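Local coordinates for protein 2-dehydropantoate 2-reductase (Porphyromonas gingivalis, PDB 2QYT) that probably catalyses the NADPH-dependent reduction of ketopantoate (2-dehydropantoate) to pantoic acid, a step of pantothenate biosynthesis, at residues 15-23 with 152-161; 78-89 with 105-116. All coordinates share one frame; numbering follows the deposited sequence. Where two conformers were deposited one is given.

In the fold
Both contacts lie in the nucleotide-binding part of a Rossmann-type reductase. Contact 1 is the more buried. It sets the start of helix 18-33 against strands 151-154 and 158-164 of the mixed sheet, and its chemistry is aromatic and aliphatic packing plus one bond between side chains. Contact 2 is partly buried. It pairs strands 86-89 and 111-115 at one edge of the parallel sheet, mainly through backbone hydrogen bonds, and runs out to turns nearer the surface, around G82 and N110. The two meet at F161, whose ring packs on L114 and L116: CE1 of F161 is 3.5 Å from CD1 of L116. Their centres are about 20 Å apart.

Contact 1: residues 15-23 with 152-161; sequences GLGGVGGYY and ITLEADRELF. With EDO (1,2-ethanediol), chain G; EDO (1,2-ethanediol), chain J; SO4 (sulfate ion), chain C; SO4 (sulfate ion), chain E.
Y23 and F161 form an edge-to-face pair where the first Rossmann helix, 18-33, meets the mixed sheet. The glycine-rich turn before this helix fits the GxGxxG pattern, with G15, G17 and G20. The tight part is aromatic. CD1 of F161 sits over the centre of the Y23 ring; the ring centroids are 5.1 Å apart and the planes 78° apart. CD2 of Y22 covers the opposite face of Y23, so that ring is clamped from both sides. The Y22 ring also meets both methyls of L154; its CD1 is 3.6 Å from L154 CD1. I152 fits against the glycines. Its CG1 is 4.0 Å from G21 CA, so the helix backbone comes close to the isoleucine, and its CD1 lies 3.6 Å from G17 O.

The looser side is polar. Water 1 takes a bond from Y22 OH and gives one to E159 OE1. Y22 OH also bonds to R65. An ethanediol bridges the backbone of D157 and E159. At the other end, the turn offers its amides to small molecules: L16 N bonds a sulfate oxygen, O1, and G17 N and G20 N share O1 of a second ethanediol. These molecules probably come from the crystallisation liquor. Sulfate on these amides is consistent with a site for the cofactor's phosphates, as in Rossmann folds. The buried part has its own polar end. E159 folds back, bent at chi2 (64°), to bring its carboxylate to Y23. There Y23 OH donates to E159 OE2 at 2.6 Å, on the anti side and 33° out of the carboxylate plane.

Contact 2: residues 78-89 with 105-116; sequences PAEVGTVDYILF and PMIGQNTKILPL. With EDO (1,2-ethanediol), chain H.
P105 starts the second segment with its CB against A79, 3.7 Å from A79 CA. It runs on into strand 111-115, which lies parallel to strand 86-89 at the edge of the Rossmann sheet. M106, a selenomethionine, comes next. Its side chain bends at chi3 (-64°) and lies over the short, weakly bonded helix 78-81. SE is 3.9 Å from P78 CB and 4.0 Å from V81 CB. M106 O accepts from V84 N. I107 crosses I87 at about a right angle, CG1 to I87 CD1. G108 passes beside T83 CG2, and its N donates to T111 OG1 at 2.7 Å. T111 OG1 in turn donates to V84 O at 2.7 Å, so this hydroxyl ties the turn to the neighbouring segment. T111 CG2 touches I87 CD1. K112 N then bonds D85 O, and K112 O receives I87 N. The K112 ammonium bonds N110 O and forms a salt bridge with D173. I113 lies on the same face as I87 and F89. L114 runs alongside L88, and its N bonds I87 O at 2.7 Å. L114 O receives F89 N. P115 has no N-H to give, but L116 N bonds F89 O. Because backbone bonds join the strands, their pairing depends little on side chains, whereas the turn depends on the T111 hydroxyl, which both accepts and donates.

Contact 1: residues 15-23 with 152-161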
loop_
_atom_site.group_PDB
_atom_site.type_symbol
_atom_site.label_atom_id
_atom_site.label_comp_id
_atom_site.label_asym_id
_atom_site.label_seq_id
_atom_site.Cartn_x
_atom_site.Cartn_y
_atom_site.Cartn_z
ATOM N N GLY A 15 6.186 9.770 2.423
ATOM C CA GLY A 15 5.300 10.029 1.288
ATOM C C GLY A 15 3.973 10.377 1.918
ATOM O O GLY A 15 3.420 9.564 2.647
ATOM N N LEU A 16 3.496 11.597 1.733
ATOM C CA LEU A 16 2.202 12.003 2.306
ATOM C C LEU A 16 1.109 12.220 1.247
ATOM O O LEU A 16 0.469 13.261 1.240
ATOM C CB LEU A 16 2.294 13.293 3.156
ATOM C CG LEU A 16 2.577 13.395 4.644
ATOM C CD1 LEU A 16 2.217 14.808 5.114
ATOM C CD2 LEU A 16 1.991 12.339 5.596
ATOM N N GLY A 17 0.874 11.247 0.382
ATOM C CA GLY A 17 -0.231 11.369 -0.563
ATOM C C GLY A 17 -1.463 10.817 0.151
ATOM O O GLY A 17 -1.529 10.830 1.411
ATOM N N GLY A 18 -2.433 10.309 -0.611
ATOM C CA GLY A 18 -3.672 9.859 -0.000
ATOM C C GLY A 18 -3.477 8.842 1.106
ATOM O O GLY A 18 -4.040 8.962 2.194
ATOM N N VAL A 19 -2.625 7.856 0.851
ATOM C CA VAL A 19 -2.435 6.727 1.772
ATOM C C VAL A 19 -1.564 7.171 2.975
ATOM O O VAL A 19 -1.971 7.056 4.127
ATOM C CB VAL A 19 -1.834 5.497 1.038
ATOM C CG1 VAL A 19 -1.339 4.405 2.071
ATOM C CG2 VAL A 19 -2.853 4.933 -0.019
ATOM N N GLY A 20 -0.391 7.719 2.718
ATOM C CA GLY A 20 0.455 8.163 3.842
ATOM C C GLY A 20 -0.159 9.315 4.602
ATOM O O GLY A 20 -0.034 9.404 5.825
ATOM N N GLY A 21 -0.833 10.215 3.898
ATOM C CA GLY A 21 -1.405 11.379 4.545
ATOM C C GLY A 21 -2.580 11.015 5.422
ATOM O O GLY A 21 -2.694 11.496 6.592
ATOM N N TYR A 22 -3.470 10.165 4.910
ATOM C CA TYR A 22 -4.527 9.666 5.739
ATOM C C TYR A 22 -4.054 8.859 6.960
ATOM O O TYR A 22 -4.517 9.103 8.060
ATOM C CB TYR A 22 -5.531 8.819 4.938
ATOM C CG TYR A 22 -6.636 8.378 5.848
ATOM C CD1 TYR A 22 -7.651 9.279 6.210
ATOM C CD2 TYR A 22 -6.616 7.111 6.457
ATOM C CE1 TYR A 22 -8.672 8.913 7.064
ATOM C CE2 TYR A 22 -7.644 6.725 7.352
ATOM C CZ TYR A 22 -8.680 7.643 7.628
ATOM O OH TYR A 22 -9.719 7.324 8.478
ATOM N N TYR A 23 -3.184 7.860 6.790
ATOM C CA TYR A 23 -2.774 7.079 7.988
ATOM C C TYR A 23 -1.857 7.876 8.884
ATOM O O TYR A 23 -1.955 7.797 10.103
ATOM C CB TYR A 23 -2.233 5.698 7.617
ATOM C CG TYR A 23 -3.309 4.842 6.984
ATOM C CD1 TYR A 23 -4.378 4.354 7.754
ATOM C CD2 TYR A 23 -3.284 4.541 5.619
ATOM C CE1 TYR A 23 -5.379 3.581 7.206
ATOM C CE2 TYR A 23 -4.300 3.738 5.054
ATOM C CZ TYR A 23 -5.325 3.266 5.837
ATOM O OH TYR A 23 -6.286 2.465 5.273
ATOM N N ILE A 152 -5.719 16.168 2.011
ATOM C CA ILE A 152 -6.127 14.838 1.591
ATOM C C ILE A 152 -7.656 14.797 1.530
ATOM O O ILE A 152 -8.362 15.275 2.454
ATOM C CB ILE A 152 -5.649 13.720 2.593
ATOM C CG1 ILE A 152 -4.137 13.866 2.910
ATOM C CG2 ILE A 152 -5.898 12.350 2.050
ATOM C CD1 ILE A 152 -3.233 13.986 1.629
ATOM N N THR A 153 -8.161 14.206 0.454
ATOM C CA THR A 153 -9.578 13.965 0.319
ATOM C C THR A 153 -9.821 12.454 0.212
ATOM O O THR A 153 -9.149 11.767 -0.577
ATOM C CB THR A 153 -10.107 14.621 -0.973
ATOM O OG1 THR A 153 -9.824 16.030 -0.884
ATOM C CG2 THR A 153 -11.620 14.374 -1.169
ATOM N N LEU A 154 -10.739 11.957 1.030
ATOM C CA LEU A 154 -11.289 10.623 0.872
ATOM C C LEU A 154 -12.629 10.690 0.238
ATOM O O LEU A 154 -13.521 11.456 0.650
ATOM C CB LEU A 154 -11.445 9.889 2.199
ATOM C CG LEU A 154 -10.234 9.231 2.846
ATOM C CD1 LEU A 154 -9.198 10.271 3.167
ATOM C CD2 LEU A 154 -10.701 8.475 4.125
ATOM N N GLU A 155 -12.831 9.844 -0.750
ATOM C CA GLU A 155 -14.103 9.911 -1.376
ATOM C C GLU A 155 -15.078 9.000 -0.642
ATOM O O GLU A 155 -16.265 9.043 -0.882
ATOM C CB GLU A 155 -13.982 9.634 -2.873
ATOM C CG GLU A 155 -13.530 8.292 -3.212
ATOM C CD GLU A 155 -13.541 8.080 -4.720
ATOM O OE1 GLU A 155 -12.742 8.767 -5.422
ATOM O OE2 GLU A 155 -14.340 7.230 -5.168
ATOM N N ALA A 156 -14.557 8.185 0.271
ATOM C CA ALA A 156 -15.427 7.380 1.130
ATOM C C ALA A 156 -14.707 7.248 2.460
ATOM O O ALA A 156 -13.489 7.219 2.490
ATOM C CB ALA A 156 -15.711 6.023 0.529
ATOM N N ASP A 157 -15.459 7.162 3.548
ATOM C CA ASP A 157 -14.857 6.961 4.861
ATOM C C ASP A 157 -14.165 5.608 5.102
ATOM O O ASP A 157 -13.157 5.559 5.819
ATOM C CB ASP A 157 -15.892 7.194 5.951
ATOM C CG ASP A 157 -15.993 8.613 6.326
ATOM O OD1 ASP A 157 -14.997 9.189 6.825
ATOM O OD2 ASP A 157 -17.062 9.168 6.091
ATOM N N ARG A 158 -14.693 4.555 4.503
ATOM C CA ARG A 158 -14.215 3.171 4.644
ATOM C C ARG A 158 -12.731 3.041 4.325
ATOM O O ARG A 158 -12.291 3.563 3.277
ATOM C CB ARG A 158 -14.911 2.264 3.622
ATOM C CG ARG A 158 -16.362 1.947 3.840
ATOM C CD ARG A 158 -16.939 1.162 2.650
ATOM N NE ARG A 158 -17.091 1.930 1.406
ATOM C CZ ARG A 158 -18.010 2.868 1.189
ATOM N NH1 ARG A 158 -18.877 3.199 2.132
ATOM N NH2 ARG A 158 -18.053 3.494 0.019
ATOM N N GLU A 159 -12.000 2.304 5.162
ATOM C CA GLU A 159 -10.624 1.889 4.890
ATOM C C GLU A 159 -10.262 0.581 5.611
ATOM O O GLU A 159 -10.856 0.237 6.638
ATOM C CB GLU A 159 -9.610 3.010 5.117
ATOM C CG GLU A 159 -9.364 3.494 6.566
ATOM C CD GLU A 159 -8.752 2.451 7.520
ATOM O OE1 GLU A 159 -9.113 2.515 8.707
ATOM O OE2 GLU A 159 -7.944 1.577 7.121
ATOM N N LEU A 160 -9.303 -0.148 5.040
ATOM C CA LEU A 160 -8.780 -1.404 5.582
ATOM C C LEU A 160 -7.274 -1.325 5.446
ATOM O O LEU A 160 -6.812 -0.863 4.434
ATOM C CB LEU A 160 -9.338 -2.596 4.795
ATOM C CG LEU A 160 -10.850 -2.790 4.940
ATOM C CD1 LEU A 160 -11.407 -3.792 3.899
ATOM C CD2 LEU A 160 -11.183 -3.220 6.396
ATOM N N PHE A 161 -6.537 -1.758 6.489
ATOM C CA PHE A 161 -5.099 -1.695 6.582
ATOM C C PHE A 161 -4.767 -3.103 7.067
ATOM O O PHE A 161 -5.162 -3.513 8.179
ATOM C CB PHE A 161 -4.718 -0.621 7.617
ATOM C CG PHE A 161 -3.225 -0.352 7.786
ATOM C CD1 PHE A 161 -2.686 0.912 7.465
ATOM C CD2 PHE A 161 -2.380 -1.299 8.359
ATOM C CE1 PHE A 161 -1.325 1.192 7.672
ATOM C CE2 PHE A 161 -1.010 -1.028 8.547
ATOM C CZ PHE A 161 -0.489 0.220 8.212
HETATM C C1 EDO G . 0.367 7.399 -0.618
HETATM O O1 EDO G . 0.996 8.373 0.217
HETATM C C2 EDO G . -0.303 8.038 -1.836
HETATM O O2 EDO G . -1.482 7.292 -2.110
HETATM C C1 EDO J . -13.191 4.143 8.761
HETATM O O1 EDO J . -12.524 5.361 8.477
HETATM C C2 EDO J . -12.199 3.050 9.081
HETATM O O2 EDO J . -12.345 2.110 8.009
HETATM S S SO4 C . 4.763 14.329 -0.651
HETATM O O1 SO4 C . 4.105 13.910 0.569
HETATM O O2 SO4 C . 3.774 14.162 -1.720
HETATM O O3 SO4 C . 5.167 15.732 -0.596
HETATM O O4 SO4 C . 5.915 13.428 -0.862
HETATM S S SO4 E . 3.414 10.400 -2.745
HETATM O O1 SO4 E . 2.975 11.787 -2.794
HETATM O O2 SO4 E . 2.535 9.556 -3.570
HETATM O O3 SO4 E . 4.809 10.376 -3.188
HETATM O O4 SO4 E . 3.355 9.893 -1.380
HETATM O O HOH W 1 -9.606 5.070 9.699
#

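Contact 2: residues 78-89 with 105-116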
loop_
_atom_site.group_PDB
_atom_site.type_symbol
_atom_site.label_atom_id
_atom_site.label_comp_id
_atom_site.label_asym_id
_atom_site.label_seq_id
_atom_site.Cartn_x
_atom_site.Cartn_y
_atom_site.Cartn_z
ATOM N N PRO A 78 14.647 13.075 5.965
ATOM C CA PRO A 78 14.642 11.995 6.983
ATOM C C PRO A 78 15.715 11.997 8.051
ATOM O O PRO A 78 15.524 11.407 9.104
ATOM C CB PRO A 78 14.724 10.730 6.149
ATOM C CG PRO A 78 13.996 11.123 4.874
ATOM C CD PRO A 78 14.471 12.540 4.603
ATOM N N ALA A 79 16.856 12.613 7.783
ATOM C CA ALA A 79 17.919 12.641 8.771
ATOM C C ALA A 79 17.540 13.554 9.957
ATOM O O ALA A 79 18.108 13.429 11.070
ATOM C CB ALA A 79 19.224 13.105 8.109
ATOM N N GLU A 80 16.652 14.512 9.705
ATOM C CA GLU A 80 16.126 15.349 10.781
ATOM C C GLU A 80 15.163 14.566 11.704
ATOM O O GLU A 80 15.059 14.864 12.903
ATOM C CB GLU A 80 15.429 16.590 10.236
ATOM C CG GLU A 80 16.400 17.678 9.760
ATOM C CD GLU A 80 15.667 18.748 8.930
ATOM O OE1 GLU A 80 14.399 18.765 8.929
ATOM O OE2 GLU A 80 16.362 19.546 8.266
ATOM N N VAL A 81 14.502 13.552 11.157
ATOM C CA VAL A 81 13.688 12.664 11.972
ATOM C C VAL A 81 14.567 11.726 12.874
ATOM O O VAL A 81 14.307 11.611 14.088
ATOM C CB VAL A 81 12.669 11.913 11.116
ATOM C CG1 VAL A 81 11.810 10.939 11.956
ATOM C CG2 VAL A 81 11.801 12.883 10.385
ATOM N N GLY A 82 15.605 11.089 12.325
ATOM C CA GLY A 82 16.394 10.137 13.134
ATOM C C GLY A 82 15.700 8.789 13.175
ATOM O O GLY A 82 14.683 8.572 12.480
ATOM N N THR A 83 16.283 7.839 13.886
ATOM C CA THR A 83 15.753 6.480 13.832
ATOM C C THR A 83 14.362 6.408 14.484
ATOM O O THR A 83 14.066 7.178 15.415
ATOM C CB THR A 83 16.700 5.507 14.536
ATOM O OG1 THR A 83 16.731 5.901 15.895
ATOM C CG2 THR A 83 18.150 5.579 13.945
ATOM N N VAL A 84 13.517 5.501 14.003
ATOM C CA VAL A 84 12.144 5.356 14.511
ATOM C C VAL A 84 11.813 3.868 14.714
ATOM O O VAL A 84 12.605 2.970 14.356
ATOM C CB VAL A 84 11.071 5.990 13.535
ATOM C CG1 VAL A 84 11.301 7.509 13.343
ATOM C CG2 VAL A 84 11.129 5.329 12.194
ATOM N N ASP A 85 10.640 3.589 15.267
ATOM C CA ASP A 85 10.220 2.192 15.416
ATOM C C ASP A 85 9.552 1.582 14.152
ATOM O O ASP A 85 9.741 0.403 13.879
ATOM C CB ASP A 85 9.372 2.054 16.692
ATOM C CG ASP A 85 10.152 2.499 17.912
ATOM O OD1 ASP A 85 11.157 1.864 18.193
ATOM O OD2 ASP A 85 9.827 3.511 18.548
ATOM N N TYR A 86 8.797 2.410 13.433
ATOM C CA TYR A 86 8.002 1.996 12.258
ATOM C C TYR A 86 8.135 3.060 11.208
ATOM O O TYR A 86 8.026 4.229 11.505
ATOM C CB TYR A 86 6.525 1.784 12.613
ATOM C CG TYR A 86 6.334 0.825 13.786
ATOM C CD1 TYR A 86 6.054 1.304 15.093
ATOM C CD2 TYR A 86 6.447 -0.562 13.602
ATOM C CE1 TYR A 86 5.875 0.394 16.178
ATOM C CE2 TYR A 86 6.287 -1.480 14.706
ATOM C CZ TYR A 86 5.992 -0.991 15.955
ATOM O OH TYR A 86 5.809 -1.909 16.967
ATOM N N ILE A 87 8.480 2.626 10.007
ATOM C CA ILE A 87 8.360 3.445 8.843
ATOM C C ILE A 87 7.231 2.888 7.976
ATOM O O ILE A 87 7.262 1.725 7.533
ATOM C CB ILE A 87 9.656 3.478 8.017
ATOM C CG1 ILE A 87 10.801 4.060 8.853
ATOM C CG2 ILE A 87 9.432 4.262 6.675
ATOM C CD1 ILE A 87 12.216 3.798 8.254
ATOM N N LEU A 88 6.246 3.748 7.720
ATOM C CA LEU A 88 5.182 3.480 6.732
ATOM C C LEU A 88 5.656 4.092 5.413
ATOM O O LEU A 88 5.851 5.322 5.317
ATOM C CB LEU A 88 3.894 4.176 7.218
ATOM C CG LEU A 88 2.869 3.392 8.019
ATOM C CD1 LEU A 88 3.414 2.432 9.018
ATOM C CD2 LEU A 88 1.746 4.325 8.603
ATOM N N PHE A 89 5.925 3.230 4.445
ATOM C CA PHE A 89 6.573 3.625 3.205
ATOM C C PHE A 89 5.435 3.769 2.198
ATOM O O PHE A 89 4.813 2.799 1.824
ATOM C CB PHE A 89 7.609 2.548 2.798
ATOM C CG PHE A 89 8.448 2.917 1.597
ATOM C CD1 PHE A 89 9.621 3.659 1.752
ATOM C CD2 PHE A 89 8.058 2.521 0.308
ATOM C CE1 PHE A 89 10.411 4.003 0.650
ATOM C CE2 PHE A 89 8.840 2.873 -0.839
ATOM C CZ PHE A 89 10.030 3.602 -0.647
ATOM N N PRO A 105 18.521 6.972 6.988
ATOM C CA PRO A 105 18.695 7.721 8.249
ATOM C C PRO A 105 17.604 7.487 9.291
ATOM O O PRO A 105 17.803 7.822 10.441
ATOM C CB PRO A 105 18.730 9.191 7.792
ATOM C CG PRO A 105 19.231 9.150 6.409
ATOM C CD PRO A 105 18.544 7.876 5.828
HETATM N N MSE A 106 16.473 6.896 8.915
HETATM C CA MSE A 106 15.465 6.589 9.893
HETATM C C MSE A 106 15.506 5.159 10.413
HETATM O O MSE A 106 14.719 4.799 11.270
HETATM C CB MSE A 106 14.051 6.953 9.380
HETATM C CG MSE A 106 13.933 8.467 9.073
HETATM SE SE MSE A 106 12.176 8.962 8.494
HETATM C CE MSE A 106 12.121 7.913 6.812
ATOM N N ILE A 107 16.413 4.346 9.893
ATOM C CA ILE A 107 16.406 2.938 10.222
ATOM C C ILE A 107 17.408 2.718 11.327
ATOM O O ILE A 107 18.605 3.027 11.168
ATOM C CB ILE A 107 16.736 2.043 8.970
ATOM C CG1 ILE A 107 15.604 2.151 7.948
ATOM C CG2 ILE A 107 16.990 0.585 9.366
ATOM C CD1 ILE A 107 15.925 1.464 6.650
ATOM N N GLY A 108 16.927 2.220 12.463
ATOM C CA GLY A 108 17.852 1.859 13.520
ATOM C C GLY A 108 17.613 0.395 13.810
ATOM O O GLY A 108 17.072 -0.315 12.942
ATOM N N GLN A 109 17.967 -0.005 15.041
ATOM C CA GLN A 109 17.915 -1.377 15.575
ATOM C C GLN A 109 16.542 -1.975 15.509
ATOM O O GLN A 109 16.365 -3.049 14.938
ATOM C CB GLN A 109 18.437 -1.451 17.037
ATOM C CG GLN A 109 17.674 -2.482 17.952
ATOM C CD GLN A 109 18.358 -2.845 19.304
ATOM O OE1 GLN A 109 19.039 -2.019 19.947
ATOM N NE2 GLN A 109 18.141 -4.092 19.745
ATOM N N ASN A 110 15.570 -1.268 16.052
ATOM C CA ASN A 110 14.229 -1.803 16.163
ATOM C C ASN A 110 13.329 -1.600 14.958
ATOM O O ASN A 110 12.187 -2.100 14.954
ATOM C CB ASN A 110 13.548 -1.226 17.414
ATOM C CG ASN A 110 14.295 -1.589 18.705
ATOM O OD1 ASN A 110 14.731 -2.747 18.885
ATOM N ND2 ASN A 110 14.460 -0.607 19.599
ATOM N N THR A 111 13.820 -0.897 13.936
ATOM C CA THR A 111 12.930 -0.362 12.901
ATOM C C THR A 111 12.300 -1.437 12.062
ATOM O O THR A 111 12.987 -2.373 11.634
ATOM C CB THR A 111 13.620 0.648 11.977
ATOM O OG1 THR A 111 14.263 1.620 12.776
ATOM C CG2 THR A 111 12.588 1.355 11.048
ATOM N N LYS A 112 10.994 -1.290 11.840
ATOM C CA LYS A 112 10.216 -2.136 10.916
ATOM C C LYS A 112 9.592 -1.233 9.850
ATOM O O LYS A 112 9.088 -0.162 10.159
ATOM C CB LYS A 112 9.118 -2.926 11.630
ATOM C CG LYS A 112 9.599 -3.787 12.827
ATOM C CD LYS A 112 10.536 -4.891 12.331
ATOM C CE LYS A 112 10.990 -5.807 13.432
ATOM N NZ LYS A 112 11.801 -5.122 14.409
ATOM N N ILE A 113 9.685 -1.664 8.602
ATOM C CA ILE A 113 9.241 -0.901 7.486
ATOM C C ILE A 113 8.059 -1.631 6.896
ATOM O O ILE A 113 8.120 -2.863 6.693
ATOM C CB ILE A 113 10.354 -0.744 6.421
ATOM C CG1 ILE A 113 11.618 -0.132 7.050
ATOM C CG2 ILE A 113 9.884 0.118 5.286
ATOM C CD1 ILE A 113 12.813 -0.240 6.173
ATOM N N LEU A 114 6.992 -0.858 6.652
ATOM C CA LEU A 114 5.750 -1.300 6.025
ATOM C C LEU A 114 5.514 -0.581 4.688
ATOM O O LEU A 114 5.059 0.553 4.680
ATOM C CB LEU A 114 4.560 -0.954 6.929
ATOM C CG LEU A 114 3.810 -2.080 7.635
ATOM C CD1 LEU A 114 2.562 -1.603 8.377
ATOM C CD2 LEU A 114 3.459 -3.089 6.556
ATOM N N PRO A 115 5.774 -1.261 3.560
ATOM C CA PRO A 115 5.368 -0.664 2.304
ATOM C C PRO A 115 3.859 -0.856 2.127
ATOM O O PRO A 115 3.345 -1.989 2.234
ATOM C CB PRO A 115 6.155 -1.481 1.240
ATOM C CG PRO A 115 7.000 -2.479 2.004
ATOM C CD PRO A 115 6.382 -2.595 3.359
ATOM N N LEU A 116 3.138 0.227 1.889
ATOM C CA LEU A 116 1.698 0.119 1.702
ATOM C C LEU A 116 1.261 0.261 0.226
ATOM O O LEU A 116 0.065 0.287 -0.084
ATOM C CB LEU A 116 0.957 1.080 2.651
ATOM C CG LEU A 116 1.319 0.910 4.151
ATOM C CD1 LEU A 116 0.767 2.054 4.979
ATOM C CD2 LEU A 116 0.890 -0.502 4.712
HETATM C C1 EDO H . 19.196 1.878 17.174
HETATM O O1 EDO H . 19.909 2.106 15.932
HETATM C C2 EDO H . 18.131 2.914 17.536
HETATM O O2 EDO H . 18.719 4.215 17.577
HETATM O O HOH W 2 9.570 -1.598 15.898
#